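PDB 2QPQ: protein Bug27 from Bordetella pertussis, which probably binds a small solute in the periplasm as a Venus-flytrap receptor of the Bug family, related to tripartite tricarboxylate transporter receptors. Local coordinates for residues G20-L25 against L68-S73; V99-S104 against N227-L232. All coordinates share one frame; numbering follows the deposited sequence.

Interaction 1: residues G20-L25 against L68-S73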
loop_
_atom_site.group_PDB
_atom_site.type_symbol
_atom_site.label_atom_id
_atom_site.label_comp_id
_atom_site.label_asym_id
_atom_site.label_seq_id
_atom_site.Cartn_x
_atom_site.Cartn_y
_atom_site.Cartn_z
ATOM N N GLY A 20 2.770 -1.436 10.542
ATOM C CA GLY A 20 2.079 -1.582 9.268
ATOM C C GLY A 20 2.567 -2.787 8.460
ATOM O O GLY A 20 3.546 -3.460 8.833
ATOM N N GLY A 21 1.895 -3.059 7.346
ATOM C CA GLY A 21 2.223 -4.238 6.526
ATOM C C GLY A 21 3.612 -4.162 5.887
ATOM O O GLY A 21 4.275 -5.171 5.727
ATOM N N THR A 22 4.042 -2.963 5.489
ATOM C CA THR A 22 5.335 -2.812 4.830
ATOM C C THR A 22 6.480 -3.251 5.765
ATOM O O THR A 22 7.362 -4.031 5.375
ATOM C CB THR A 22 5.533 -1.355 4.345
ATOM O OG1 THR A 22 4.434 -1.009 3.507
ATOM C CG2 THR A 22 6.813 -1.229 3.530
ATOM N N ASP A 23 6.432 -2.781 7.010
ATOM C CA ASP A 23 7.445 -3.145 8.019
ATOM C C ASP A 23 7.332 -4.653 8.331
ATOM O O ASP A 23 8.323 -5.348 8.515
ATOM C CB ASP A 23 7.212 -2.328 9.285
ATOM C CG ASP A 23 8.040 -2.805 10.447
ATOM O OD1 ASP A 23 9.202 -2.352 10.600
ATOM O OD2 ASP A 23 7.511 -3.641 11.230
ATOM N N MET A 24 6.107 -5.138 8.405
ATOM C CA MET A 24 5.876 -6.553 8.781
ATOM C C MET A 24 6.537 -7.473 7.722
ATOM O O MET A 24 7.252 -8.430 8.051
ATOM C CB MET A 24 4.369 -6.818 8.837
ATOM C CG MET A 24 3.994 -8.290 9.121
ATOM S SD MET A 24 3.926 -9.379 7.679
ATOM C CE MET A 24 2.359 -8.927 6.927
ATOM N N LEU A 25 6.261 -7.195 6.453
ATOM C CA LEU A 25 6.839 -7.970 5.368
ATOM C C LEU A 25 8.367 -7.854 5.292
ATOM O O LEU A 25 9.058 -8.855 5.096
ATOM C CB LEU A 25 6.199 -7.573 4.052
ATOM C CG LEU A 25 4.721 -7.877 3.858
ATOM C CD1 LEU A 25 4.166 -7.047 2.678
ATOM C CD2 LEU A 25 4.508 -9.414 3.643
ATOM N N LEU A 68 18.741 -2.131 0.150
ATOM C CA LEU A 68 17.435 -2.319 -0.472
ATOM C C LEU A 68 16.430 -1.393 0.199
ATOM O O LEU A 68 16.630 -0.965 1.340
ATOM C CB LEU A 68 16.965 -3.772 -0.327
ATOM C CG LEU A 68 17.768 -4.877 -1.013
ATOM C CD1 LEU A 68 18.808 -5.364 -0.023
ATOM C CD2 LEU A 68 16.805 -6.038 -1.354
ATOM N N LEU A 69 15.369 -1.072 -0.525
ATOM C CA LEU A 69 14.322 -0.199 -0.033
ATOM C C LEU A 69 13.032 -0.990 -0.020
ATOM O O LEU A 69 12.618 -1.498 -1.053
ATOM C CB LEU A 69 14.173 1.025 -0.955
ATOM C CG LEU A 69 13.212 2.069 -0.367
ATOM C CD1 LEU A 69 13.839 2.797 0.859
ATOM C CD2 LEU A 69 12.834 3.062 -1.491
ATOM N N MET A 70 12.434 -1.149 1.156
ATOM C CA MET A 70 11.118 -1.798 1.236
ATOM C C MET A 70 10.033 -0.745 1.014
ATOM O O MET A 70 9.956 0.213 1.769
ATOM C CB MET A 70 10.888 -2.481 2.598
ATOM C CG MET A 70 9.535 -3.240 2.557
ATOM S SD MET A 70 9.778 -4.939 1.917
ATOM C CE MET A 70 8.104 -5.405 1.562
ATOM N N VAL A 71 9.233 -0.929 -0.023
ATOM C CA VAL A 71 8.240 0.057 -0.472
ATOM C C VAL A 71 6.827 -0.512 -0.491
ATOM O O VAL A 71 6.603 -1.731 -0.609
ATOM C CB VAL A 71 8.588 0.660 -1.915
ATOM C CG1 VAL A 71 9.911 1.446 -1.865
ATOM C CG2 VAL A 71 8.682 -0.472 -3.053
ATOM N N ASN A 72 5.867 0.395 -0.456
ATOM C CA ASN A 72 4.544 0.056 -0.919
ATOM C C ASN A 72 4.120 1.080 -1.976
ATOM O O ASN A 72 4.909 1.950 -2.355
ATOM C CB ASN A 72 3.553 -0.042 0.248
ATOM C CG ASN A 72 3.441 1.253 1.032
ATOM O OD1 ASN A 72 3.816 1.317 2.204
ATOM N ND2 ASN A 72 2.916 2.266 0.410
ATOM N N SER A 73 2.896 0.955 -2.469
ATOM C CA SER A 73 2.344 1.871 -3.486
ATOM C C SER A 73 2.550 3.364 -3.217
ATOM O O SER A 73 2.689 4.134 -4.164
ATOM C CB SER A 73 0.863 1.564 -3.714
ATOM O OG SER A 73 0.765 0.318 -4.349
#

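Interaction 2: residues V99-S104 against N227-L232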
loop_
_atom_site.group_PDB
_atom_site.type_symbol
_atom_site.label_atom_id
_atom_site.label_comp_id
_atom_site.label_asym_id
_atom_site.label_seq_id
_atom_site.Cartn_x
_atom_site.Cartn_y
_atom_site.Cartn_z
ATOM N N VAL A 99 6.116 -8.672 -3.399
ATOM C CA VAL A 99 5.817 -9.857 -2.572
ATOM C C VAL A 99 4.339 -10.017 -2.099
ATOM O O VAL A 99 3.918 -11.102 -1.681
ATOM C CB VAL A 99 6.773 -9.961 -1.369
ATOM C CG1 VAL A 99 8.244 -9.971 -1.814
ATOM C CG2 VAL A 99 6.564 -8.795 -0.379
ATOM N N ALA A 100 3.553 -8.950 -2.161
ATOM C CA ALA A 100 2.186 -8.984 -1.646
ATOM C C ALA A 100 1.374 -7.796 -2.087
ATOM O O ALA A 100 1.875 -6.641 -2.142
ATOM C CB ALA A 100 2.183 -9.009 -0.122
ATOM N N TYR A 101 0.100 -8.060 -2.312
ATOM C CA TYR A 101 -0.878 -6.992 -2.487
ATOM C C TYR A 101 -1.754 -6.963 -1.252
ATOM O O TYR A 101 -1.906 -7.980 -0.558
ATOM C CB TYR A 101 -1.753 -7.269 -3.685
ATOM C CG TYR A 101 -1.077 -7.116 -5.027
ATOM C CD1 TYR A 101 -1.001 -5.870 -5.654
ATOM C CD2 TYR A 101 -0.559 -8.235 -5.700
ATOM C CE1 TYR A 101 -0.399 -5.740 -6.911
ATOM C CE2 TYR A 101 0.043 -8.124 -6.946
ATOM C CZ TYR A 101 0.122 -6.873 -7.547
ATOM O OH TYR A 101 0.723 -6.763 -8.780
ATOM N N VAL A 102 -2.325 -5.801 -0.959
ATOM C CA VAL A 102 -3.469 -5.765 -0.052
ATOM C C VAL A 102 -4.473 -4.756 -0.583
ATOM O O VAL A 102 -4.131 -3.571 -0.807
ATOM C CB VAL A 102 -3.102 -5.529 1.457
ATOM C CG1 VAL A 102 -2.772 -4.045 1.747
ATOM C CG2 VAL A 102 -4.280 -5.946 2.368
ATOM N N PRO A 103 -5.727 -5.192 -0.748
ATOM C CA PRO A 103 -6.694 -4.173 -1.125
ATOM C C PRO A 103 -6.989 -3.210 0.043
ATOM O O PRO A 103 -6.750 -3.534 1.222
ATOM C CB PRO A 103 -7.928 -4.996 -1.504
ATOM C CG PRO A 103 -7.818 -6.241 -0.665
ATOM C CD PRO A 103 -6.356 -6.535 -0.573
ATOM N N SER A 104 -7.473 -2.017 -0.287
ATOM C CA SER A 104 -8.172 -1.194 0.709
ATOM C C SER A 104 -9.640 -1.573 0.833
ATOM O O SER A 104 -10.216 -2.225 -0.043
ATOM C CB SER A 104 -8.012 0.306 0.429
ATOM O OG SER A 104 -6.621 0.644 0.424
ATOM N N ASN A 227 -5.095 -1.505 -5.862
ATOM C CA ASN A 227 -4.480 -2.513 -5.019
ATOM C C ASN A 227 -3.052 -2.098 -4.615
ATOM O O ASN A 227 -2.240 -1.786 -5.468
ATOM C CB ASN A 227 -4.484 -3.854 -5.776
ATOM C CG ASN A 227 -4.641 -5.056 -4.868
ATOM O OD1 ASN A 227 -4.513 -4.970 -3.650
ATOM N ND2 ASN A 227 -4.845 -6.212 -5.475
ATOM N N GLN A 228 -2.762 -2.090 -3.317
ATOM C CA GLN A 228 -1.446 -1.689 -2.844
ATOM C C GLN A 228 -0.457 -2.852 -2.897
ATOM O O GLN A 228 -0.690 -3.892 -2.323
ATOM C CB GLN A 228 -1.548 -1.171 -1.423
ATOM C CG GLN A 228 -0.242 -0.772 -0.726
ATOM C CD GLN A 228 -0.547 -0.058 0.571
ATOM O OE1 GLN A 228 -1.332 0.875 0.571
ATOM N NE2 GLN A 228 0.004 -0.521 1.674
ATOM N N TRP A 229 0.647 -2.637 -3.575
ATOM C CA TRP A 229 1.762 -3.597 -3.643
ATOM C C TRP A 229 2.796 -3.242 -2.609
ATOM O O TRP A 229 2.796 -2.121 -2.046
ATOM C CB TRP A 229 2.390 -3.635 -5.056
ATOM C CG TRP A 229 2.554 -2.304 -5.805
ATOM C CD1 TRP A 229 1.782 -1.865 -6.854
ATOM C CD2 TRP A 229 3.589 -1.305 -5.634
ATOM N NE1 TRP A 229 2.253 -0.661 -7.307
ATOM C CE2 TRP A 229 3.349 -0.294 -6.581
ATOM C CE3 TRP A 229 4.668 -1.157 -4.743
ATOM C CZ2 TRP A 229 4.174 0.875 -6.707
ATOM C CZ3 TRP A 229 5.491 0.030 -4.861
ATOM C CH2 TRP A 229 5.203 1.026 -5.838
ATOM N N HIS A 230 3.681 -4.205 -2.368
ATOM C CA HIS A 230 4.685 -4.147 -1.312
ATOM C C HIS A 230 5.868 -4.897 -1.882
ATOM O O HIS A 230 5.746 -6.069 -2.247
ATOM C CB HIS A 230 4.241 -4.865 -0.037
ATOM C CG HIS A 230 2.956 -4.357 0.535
ATOM N ND1 HIS A 230 1.728 -4.749 0.046
ATOM C CD2 HIS A 230 2.704 -3.502 1.558
ATOM C CE1 HIS A 230 0.773 -4.120 0.715
ATOM N NE2 HIS A 230 1.336 -3.374 1.648
ATOM N N GLY A 231 7.013 -4.236 -1.966
ATOM C CA GLY A 231 8.150 -4.910 -2.534
ATOM C C GLY A 231 9.422 -4.226 -2.196
ATOM O O GLY A 231 9.444 -3.320 -1.338
ATOM N N LEU A 232 10.486 -4.700 -2.867
ATOM C CA LEU A 232 11.826 -4.262 -2.613
ATOM C C LEU A 232 12.399 -3.694 -3.899
ATOM O O LEU A 232 12.240 -4.293 -5.000
ATOM C CB LEU A 232 12.683 -5.465 -2.107
ATOM C CG LEU A 232 12.327 -5.844 -0.634
ATOM C CD1 LEU A 232 12.733 -7.257 -0.264
ATOM C CD2 LEU A 232 12.950 -4.865 0.366
#

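Interaction 1: residues G20-L25 against L68-S73
Two first torsions bring Thr22 and Met70 together. In Thr22 (chi1 -55°), CG2 lies opposite the backbone N and OG1 beside it; in Met70, CG is anti to the backbone N (chi1 -175°) before the chain bends. This is helix-on-sheet packing in an alpha/beta domain of the Venus-flytrap fold: the start of helix 21-35 runs over strand 67-72, with the short axes 8.4 Å apart at closest. The two side chains slide past each other in opposite directions, and Thr22 CG2 comes within 3.5 Å of Met70 CG. The bend at chi2 (88°) brings the thioether methyl to the next turn of the helix, Met70 CE lying 3.8 Å from Leu25 CB. Val71 points away from the helix and packs against Trp229.

Asn72 meets Thr22 at about a right angle. Thr22 OG1 and Gly21 N both hydrogen-bond a bound citrate, probably taken from the crystallisation liquor, which is consistent with a pocket for an acidic solute at this helix N terminus. Gly20 occupies the N-cap position, and the first turn is closed by the bond from Met24 N to Gly20 O at 3.1 Å.

Interaction 2: residues V99-S104 against N227-L232
His230 reaches across to Ala100 with its ring. Its CG stands opposite the carbonyl carbon (chi1 -57°), which brings ND1 to hydrogen-bond Ala100 O at 2.9 Å. The acceptor lies in the imidazole plane, but the N-H comes from above the carbonyl plane and not along a lone pair. Val102 CG1, set between its own backbone N and carbonyl carbon, packs at the ring's edge, 3.7 Å from His230 CE1.

The strands are antiparallel members of one mixed sheet. Strand 93-109 also pairs with 180-183 and 196-201, and, as in type II periplasmic binding proteins, probably forms part of the crossover between the lobes. Val102 N gives to Gln228 O at 2.9 Å, and Gln228 N returns a longer bond to Val102 O at 3.2 Å. Val99 N donates to His230 O nearly in line with the carbonyl.

Tyr101, Trp229 and Asn227 share the opposite sheet face from His230. The Tyr101 and Asn227 side chains cross at about a right angle, with ring and amide planes 35° apart, while Tyr101 CE1 touches Trp229 CB at 4.0 Å. Trp229 CG sits between its backbone N and carbonyl carbon (chi1 40°), and the indole leads away from Tyr101 to hydrogen-bond Asp285 OD2 through NE1. The extended Gln228 chain places OE1 on Gln142 NE2 and NE2 on a bound citrate, probably from the crystallisation liquor.

The chain first lays down strand 10-14, then helix 21-35, and comes back as strand 67-72 beside 10-14 in the same sheet, so interaction 1 closes a loop of 42 intervening residues. Only then does strand 93-109 begin, and interaction 2 closes a much longer excursion, 122 intervening residues with several helices and strands, when strand 227-235 comes back beside it. The two loops follow in series, neither nesting nor crossing. They nevertheless join in space: strand 227-235 is flanked by 67-72 as well as 93-109, and Val71 N lies 2.7 Å from Gly231 O, a probable hydrogen bond. His230 also touches Thr22 and Leu25, tying helix 21-35 to this returning strand, and both contacts reach the bound citrate.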